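Local atomic coordinates of ESSB (Staphylococcus aureus, PDB entry 4ANN), a protein that is a membrane component of the type VII secretion system, here its cytoplasmic part, and is probably required for secretion of EsxA and EsxB. Residues A[78-81]-A[82-86]; A[145-148]-A[149-153]. One frame throughout, in Å; residues are numbered along the deposited sequence. Where two conformers were deposited one is given.

Contact 1 (A[78-81]-A[82-86])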
ATOM      1  N   PHE A  78     -12.865   0.972  13.697  1.00  6.28           N
ATOM      2  CA  PHE A  78     -13.328   2.362  13.670  1.00  6.37           C
ATOM      3  C   PHE A  78     -14.806   2.462  13.434  1.00  6.38           C
ATOM      4  O   PHE A  78     -15.449   1.587  12.846  1.00  7.52           O
ATOM      5  CB  PHE A  78     -12.581   3.146  12.654  1.00  6.48           C
ATOM      6  CG  PHE A  78     -11.152   3.528  12.886  1.00  6.66           C
ATOM      7  CD1 PHE A  78     -10.443   3.115  14.014  1.00  7.26           C
ATOM      8  CD2 PHE A  78     -10.485   4.331  11.973  1.00  7.59           C
ATOM      9  CE1 PHE A  78      -9.131   3.496  14.190  1.00  8.52           C
ATOM     10  CE2 PHE A  78      -9.200   4.719  12.141  1.00  9.26           C
ATOM     11  CZ  PHE A  78      -8.511   4.297  13.245  1.00  9.10           C
ATOM     12  N   THR A  79     -15.384   3.579  13.869  1.00  6.99           N
ATOM     13  CA  THR A  79     -16.709   3.961  13.437  1.00  7.90           C
ATOM     14  C   THR A  79     -16.793   3.999  11.927  1.00  7.99           C
ATOM     15  O   THR A  79     -15.802   4.233  11.240  1.00  9.59           O
ATOM     16  CB  THR A  79     -17.105   5.321  14.058  1.00 11.17           C
ATOM     17  OG1 THR A  79     -16.191   6.320  13.580  1.00 16.34           O
ATOM     18  CG2 THR A  79     -17.069   5.279  15.513  1.00 18.78           C
ATOM     19  N   LYS A  80     -17.968   3.744  11.407  0.60  9.33           N
ATOM     20  CA  LYS A  80     -18.101   3.631   9.965  0.60  9.28           C
ATOM     21  C   LYS A  80     -17.635   4.916   9.272  0.60  8.52           C
ATOM     22  O   LYS A  80     -17.019   4.821   8.201  0.60  8.13           O
ATOM     23  CB  LYS A  80     -19.524   3.313   9.551  0.60 11.93           C
ATOM     24  CG  LYS A  80     -19.789   3.330   8.063  0.60 15.35           C
ATOM     25  CD  LYS A  80     -21.225   3.108   7.727  0.60 18.90           C
ATOM     26  CE  LYS A  80     -22.146   4.271   8.025  0.60 25.16           C
ATOM     27  NZ  LYS A  80     -21.623   5.590   7.602  0.60 35.07           N
ATOM     28  N   ASN A  81     -18.107   6.081   9.605  0.50  9.09           N
ATOM     29  CA  ASN A  81     -17.605   7.376   9.145  0.50  9.84           C
ATOM     30  C   ASN A  81     -16.073   7.448   9.064  0.50  8.54           C
ATOM     31  O   ASN A  81     -15.553   7.725   7.969  0.50 10.16           O
ATOM     32  CB  ASN A  81     -18.122   8.603   9.884  0.50 11.73           C
ATOM     33  CG  ASN A  81     -17.937   8.804  11.337  0.50 11.22           C
ATOM     34  OD1 ASN A  81     -18.021   9.857  11.982  0.50 23.11           O
ATOM     35  ND2 ASN A  81     -17.818   7.738  12.058  0.50 23.86           N
ATOM     36  N   GLU A  82     -15.348   7.257  10.162  1.00  8.43           N
ATOM     37  CA  GLU A  82     -13.896   7.405  10.169  1.00  7.96           C
ATOM     38  C   GLU A  82     -13.245   6.315   9.350  1.00  6.89           C
ATOM     39  O   GLU A  82     -12.242   6.562   8.632  1.00  7.47           O
ATOM     40  CB  GLU A  82     -13.353   7.546  11.596  1.00  8.84           C
ATOM     41  CG  GLU A  82     -13.685   8.850  12.270  1.00 10.03           C
ATOM     42  CD  GLU A  82     -12.993  10.068  11.702  1.00 10.24           C
ATOM     43  OE1 GLU A  82     -13.329  10.483  10.574  1.00 10.04           O
ATOM     44  OE2 GLU A  82     -12.071  10.673  12.345  1.00 12.24           O
ATOM     45  N   LYS A  83     -13.779   5.098   9.388  1.00  7.30           N
ATOM     46  CA  LYS A  83     -13.286   4.028   8.533  1.00  6.71           C
ATOM     47  C   LYS A  83     -13.375   4.403   7.075  1.00  6.22           C
ATOM     48  O   LYS A  83     -12.432   4.224   6.305  1.00  6.72           O
ATOM     49  CB  LYS A  83     -14.118   2.785   8.850  1.00  7.46           C
ATOM     50  CG  LYS A  83     -13.652   1.558   8.080  1.00  7.91           C
ATOM     51  CD  LYS A  83     -14.557   0.347   8.366  1.00  8.20           C
ATOM     52  CE  LYS A  83     -14.487  -0.115   9.781  1.00  8.65           C
ATOM     53  NZ  LYS A  83     -15.259  -1.354   9.998  1.00 10.00           N
ATOM     54  N   LEU A  84     -14.525   4.908   6.662  1.00  6.58           N
ATOM     55  CA  LEU A  84     -14.705   5.344   5.275  1.00  6.93           C
ATOM     56  C   LEU A  84     -13.774   6.493   4.908  1.00  6.13           C
ATOM     57  O   LEU A  84     -13.236   6.508   3.822  1.00  6.72           O
ATOM     58  CB  LEU A  84     -16.160   5.734   5.006  1.00  7.55           C
ATOM     59  CG  LEU A  84     -17.134   4.545   4.910  1.00  8.70           C
ATOM     60  CD1 LEU A  84     -18.553   4.990   5.013  1.00 11.78           C
ATOM     61  CD2 LEU A  84     -16.856   3.773   3.614  1.00  9.85           C
ATOM     62  N   ARG A  85     -13.564   7.442   5.815  1.00  6.47           N
ATOM     63  CA  ARG A  85     -12.648   8.549   5.538  1.00  6.19           C
ATOM     64  C   ARG A  85     -11.253   8.007   5.211  1.00  5.87           C
ATOM     65  O   ARG A  85     -10.611   8.428   4.235  1.00  6.59           O
ATOM     66  CB  ARG A  85     -12.632   9.523   6.678  1.00  6.50           C
ATOM     67  CG  ARG A  85     -11.746  10.726   6.416  1.00  7.11           C
ATOM     68  CD  ARG A  85     -11.930  11.834   7.435  1.00  7.12           C
ATOM     69  NE  ARG A  85     -11.447  11.531   8.787  1.00  7.25           N
ATOM     70  CZ  ARG A  85     -10.223  11.669   9.204  1.00  6.91           C
ATOM     71  NH1 ARG A  85      -9.265  12.031   8.365  1.00  7.81           N
ATOM     72  NH2 ARG A  85      -9.939  11.420  10.469  1.00  8.05           N
ATOM     73  N   TYR A  86     -10.755   7.112   6.064  1.00  5.85           N
ATOM     74  CA  TYR A  86      -9.462   6.515   5.865  1.00  5.85           C
ATOM     75  C   TYR A  86      -9.411   5.733   4.561  1.00  5.85           C
ATOM     76  O   TYR A  86      -8.442   5.856   3.770  1.00  6.44           O
ATOM     77  CB  TYR A  86      -9.089   5.614   7.041  1.00  6.04           C
ATOM     78  CG  TYR A  86      -8.510   6.357   8.248  1.00  6.06           C
ATOM     79  CD1 TYR A  86      -9.153   7.399   8.897  1.00  6.79           C
ATOM     80  CD2 TYR A  86      -7.251   6.001   8.745  1.00  6.22           C
ATOM     81  CE1 TYR A  86      -8.604   8.045   9.972  1.00  7.47           C
ATOM     82  CE2 TYR A  86      -6.702   6.649   9.827  1.00  6.41           C
ATOM     83  CZ  TYR A  86      -7.370   7.693  10.440  1.00  6.82           C
ATOM     84  OH  TYR A  86      -6.831   8.362  11.502  1.00  7.92           O
TER
HETATM   85  O   HOH W   1     -15.595  -1.313  12.887  1.00 32.10           O
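The N-terminal end of helix 80-89 is closed by Thr79 at the N-cap and by Phe78 just before it, whose ring reaches along the first turns to Tyr86. The two rings form a T-shaped pair: the CE2 corner of Phe78 sits over the centre of one Tyr86 face, 3.9 Å from Tyr86 CZ, with the planes at 85° and the centroids 5.2 Å apart. Phe78 gets there with CG beside its own backbone N (chi1 -72°), and its CB rests near CB of Lys83. Phe112 meets the Tyr86 ring as well. In the first turn the N-H of Lys83 bonds to Thr79 O (2.9 Å), while Thr79 OG1 lies alongside CB of Glu82. Leu84 N bonds to Lys80 O in turn, and Leu84 CD1 packs 3.7 Å from Lys80 CG. Three residues apart on the helix, Arg85 grips Glu82 side-on, NE to OE1 at 2.8 Å and NH2 to OE2 at 2.9 Å. Both acceptors lie in the guanidinium plane, yet the nitrogens approach from out of the carboxylate plane. Lys83 runs the other way; a bend at chi3 (-65°) brings its CE to 3.6 Å from Phe78 O, and a water bridges that oxygen to NZ. The ammonium also bonds to the carbonyls of Lys76 and Ala150. Three oxygen acceptors therefore hold this largely buried charge in place, and the paired grip of Arg85 fixes the rotation of the Glu82 carboxylate, which probably remains ionised.

Contact 2 (A[145-148]-A[149-153])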
ATOM      1  N   ALA A 145      -9.944  -5.265  -1.989  1.00  5.81           N
ATOM      2  CA  ALA A 145      -9.660  -6.197  -0.918  1.00  5.99           C
ATOM      3  C   ALA A 145      -9.459  -5.471   0.414  1.00  5.47           C
ATOM      4  O   ALA A 145      -9.939  -5.944   1.458  1.00  6.11           O
ATOM      5  CB  ALA A 145      -8.481  -7.073  -1.253  1.00  5.94           C
ATOM      6  N   LEU A 146      -8.788  -4.341   0.409  1.00  5.61           N
ATOM      7  CA  LEU A 146      -8.653  -3.542   1.620  1.00  5.46           C
ATOM      8  C   LEU A 146     -10.008  -3.084   2.156  1.00  5.61           C
ATOM      9  O   LEU A 146     -10.270  -3.111   3.356  1.00  6.14           O
ATOM     10  CB  LEU A 146      -7.743  -2.319   1.406  1.00  6.25           C
ATOM     11  CG  LEU A 146      -6.256  -2.623   1.165  1.00  6.37           C
ATOM     12  CD1 LEU A 146      -5.527  -1.334   0.840  1.00  7.85           C
ATOM     13  CD2 LEU A 146      -5.598  -3.284   2.330  1.00  6.92           C
ATOM     14  N   VAL A 147     -10.902  -2.623   1.265  1.00  5.67           N
ATOM     15  CA  VAL A 147     -12.225  -2.199   1.691  1.00  5.76           C
ATOM     16  C   VAL A 147     -12.964  -3.361   2.364  1.00  5.86           C
ATOM     17  O   VAL A 147     -13.572  -3.231   3.425  1.00  6.41           O
ATOM     18  CB  VAL A 147     -13.015  -1.628   0.508  1.00  6.36           C
ATOM     19  CG1 VAL A 147     -14.479  -1.412   0.902  1.00  7.39           C
ATOM     20  CG2 VAL A 147     -12.390  -0.340  -0.020  1.00  6.83           C
ATOM     21  N   ILE A 148     -12.945  -4.536   1.708  1.00  6.01           N
ATOM     22  CA  ILE A 148     -13.628  -5.704   2.247  1.00  5.83           C
ATOM     23  C   ILE A 148     -13.074  -6.058   3.602  1.00  5.63           C
ATOM     24  O   ILE A 148     -13.813  -6.331   4.558  1.00  6.32           O
ATOM     25  CB  ILE A 148     -13.522  -6.874   1.235  1.00  6.07           C
ATOM     26  CG1 ILE A 148     -14.352  -6.559  -0.007  1.00  7.30           C
ATOM     27  CG2 ILE A 148     -13.914  -8.188   1.892  1.00  6.94           C
ATOM     28  CD1 ILE A 148     -14.133  -7.491  -1.163  1.00 10.59           C
ATOM     29  N   CYS A 149     -11.742  -6.087   3.726  1.00  5.54           N
ATOM     30  CA  CYS A 149     -11.111  -6.414   5.007  1.00  5.77           C
ATOM     31  C   CYS A 149     -11.447  -5.423   6.089  1.00  5.94           C
ATOM     32  O   CYS A 149     -11.650  -5.782   7.248  1.00  6.66           O
ATOM     33  CB  CYS A 149      -9.604  -6.522   4.830  1.00  6.15           C
ATOM     34  SG  CYS A 149      -9.063  -7.970   3.895  1.00  6.88           S
ATOM     35  N   ALA A 150     -11.521  -4.128   5.741  1.00  5.93           N
ATOM     36  CA  ALA A 150     -11.835  -3.104   6.732  1.00  6.39           C
ATOM     37  C   ALA A 150     -13.237  -3.330   7.309  1.00  6.17           C
ATOM     38  O   ALA A 150     -13.442  -2.966   8.479  1.00  7.43           O
ATOM     39  CB  ALA A 150     -11.718  -1.717   6.129  1.00  7.07           C
ATOM     40  N   PHE A 151     -14.155  -3.847   6.523  1.00  6.25           N
ATOM     41  CA  PHE A 151     -15.545  -4.073   6.927  1.00  6.76           C
ATOM     42  C   PHE A 151     -15.794  -5.463   7.496  1.00  7.06           C
ATOM     43  O   PHE A 151     -16.870  -5.697   8.038  1.00  9.76           O
ATOM     44  CB  PHE A 151     -16.509  -3.713   5.806  1.00  7.56           C
ATOM     45  CG  PHE A 151     -16.757  -2.233   5.741  1.00  7.47           C
ATOM     46  CD1 PHE A 151     -17.762  -1.668   6.485  1.00  9.97           C
ATOM     47  CD2 PHE A 151     -15.983  -1.412   4.948  1.00  8.09           C
ATOM     48  CE1 PHE A 151     -18.019  -0.305   6.435  1.00 11.31           C
ATOM     49  CE2 PHE A 151     -16.248  -0.059   4.873  1.00  8.63           C
ATOM     50  CZ  PHE A 151     -17.249   0.497   5.607  1.00 10.03           C
ATOM     51  N   ASN A 152     -14.821  -6.371   7.460  1.00  6.83           N
ATOM     52  CA  ASN A 152     -15.015  -7.697   8.054  1.00  7.41           C
ATOM     53  C   ASN A 152     -13.640  -8.194   8.467  1.00  6.44           C
ATOM     54  O   ASN A 152     -12.849  -8.649   7.625  1.00  6.55           O
ATOM     55  CB  ASN A 152     -15.697  -8.640   7.079  1.00  9.14           C
ATOM     56  CG  ASN A 152     -15.955 -10.009   7.702  1.00 10.36           C
ATOM     57  OD1 ASN A 152     -15.415 -10.356   8.721  1.00 11.78           O
ATOM     58  ND2 ASN A 152     -16.740 -10.787   6.979  1.00 15.87           N
ATOM     59  N   GLU A 153     -13.363  -8.146   9.770  0.67  7.19           N
ATOM     60  CA  GLU A 153     -12.056  -8.491  10.278  0.67  7.54           C
ATOM     61  C   GLU A 153     -11.675  -9.962  10.074  0.67  6.53           C
ATOM     62  O   GLU A 153     -10.524 -10.287  10.191  0.67  7.30           O
ATOM     63  CB  GLU A 153     -11.941  -8.185  11.796  0.67  9.68           C
ATOM     64  CG  GLU A 153     -12.810  -9.097  12.666  0.67 11.34           C
ATOM     65  CD  GLU A 153     -12.691  -8.926  14.154  0.67 14.98           C
ATOM     66  OE1 GLU A 153     -11.969  -7.962  14.542  0.67 21.08           O
ATOM     67  OE2 GLU A 153     -13.221  -9.726  14.993  0.67 10.66           O
TER
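Phe151 lies beside Val147 one turn earlier, its CD2 4.3 Å from Val147 CG1 and only 3.4 Å from Val147 O, which sits at the ring edge, in the ring plane. With CG beside the backbone N (chi1 -81°), the ring keeps this edge against the preceding turn. The same carbonyl accepts the Phe151 N-H at 3.2 Å, bent to 143°, and that N-H also makes a weak bond to Ile148 O. Earlier bonds are tighter: Cys149 N meets Ala145 O at 2.9 Å with an angle of 166°, and Ala150 N meets Leu146 O at 2.9 Å. Cys149 turns its sulfur back along the helix, leaving SG 3.3 Å from Ala145 O. Ala150 CB likewise rests 3.4 Å from Leu146 O. Ala145 and Leu146 reach Phe157, Val147 meets Phe173 and Val177, and Ala150 touches Leu87. Asn152 N bonds to Cys149 O, and its OD1 takes the N-H of Lys154. The shared Phe151 N-H and the Asn152 N bond mark a move from i/i+4 toward i/i+3 bonding, as is common in the last turn of an alpha-helix, here in the C-terminal part of helix 136-151, which packs against helices 80-89, 157-162 and 172-179.

Contact 1 precedes contact 2 along the chain, and their centres are about 12 Å apart on the same side of the chain's centre. The first belongs to the opening turns of helix 80-89 and the second to the closing turns of helix 136-151, two helices separated in sequence by short strands. They meet directly: CZ of Phe151 packs 3.9 Å from Leu84 CD2 and equally close to Lys83 CD, and the Phe151 ring has a cation-pi contact with Lys83. Together with the Lys83 bond to Ala150 O, this joins the start of one helix to the end of the other within the YukC-family region of the cytoplasmic fragment.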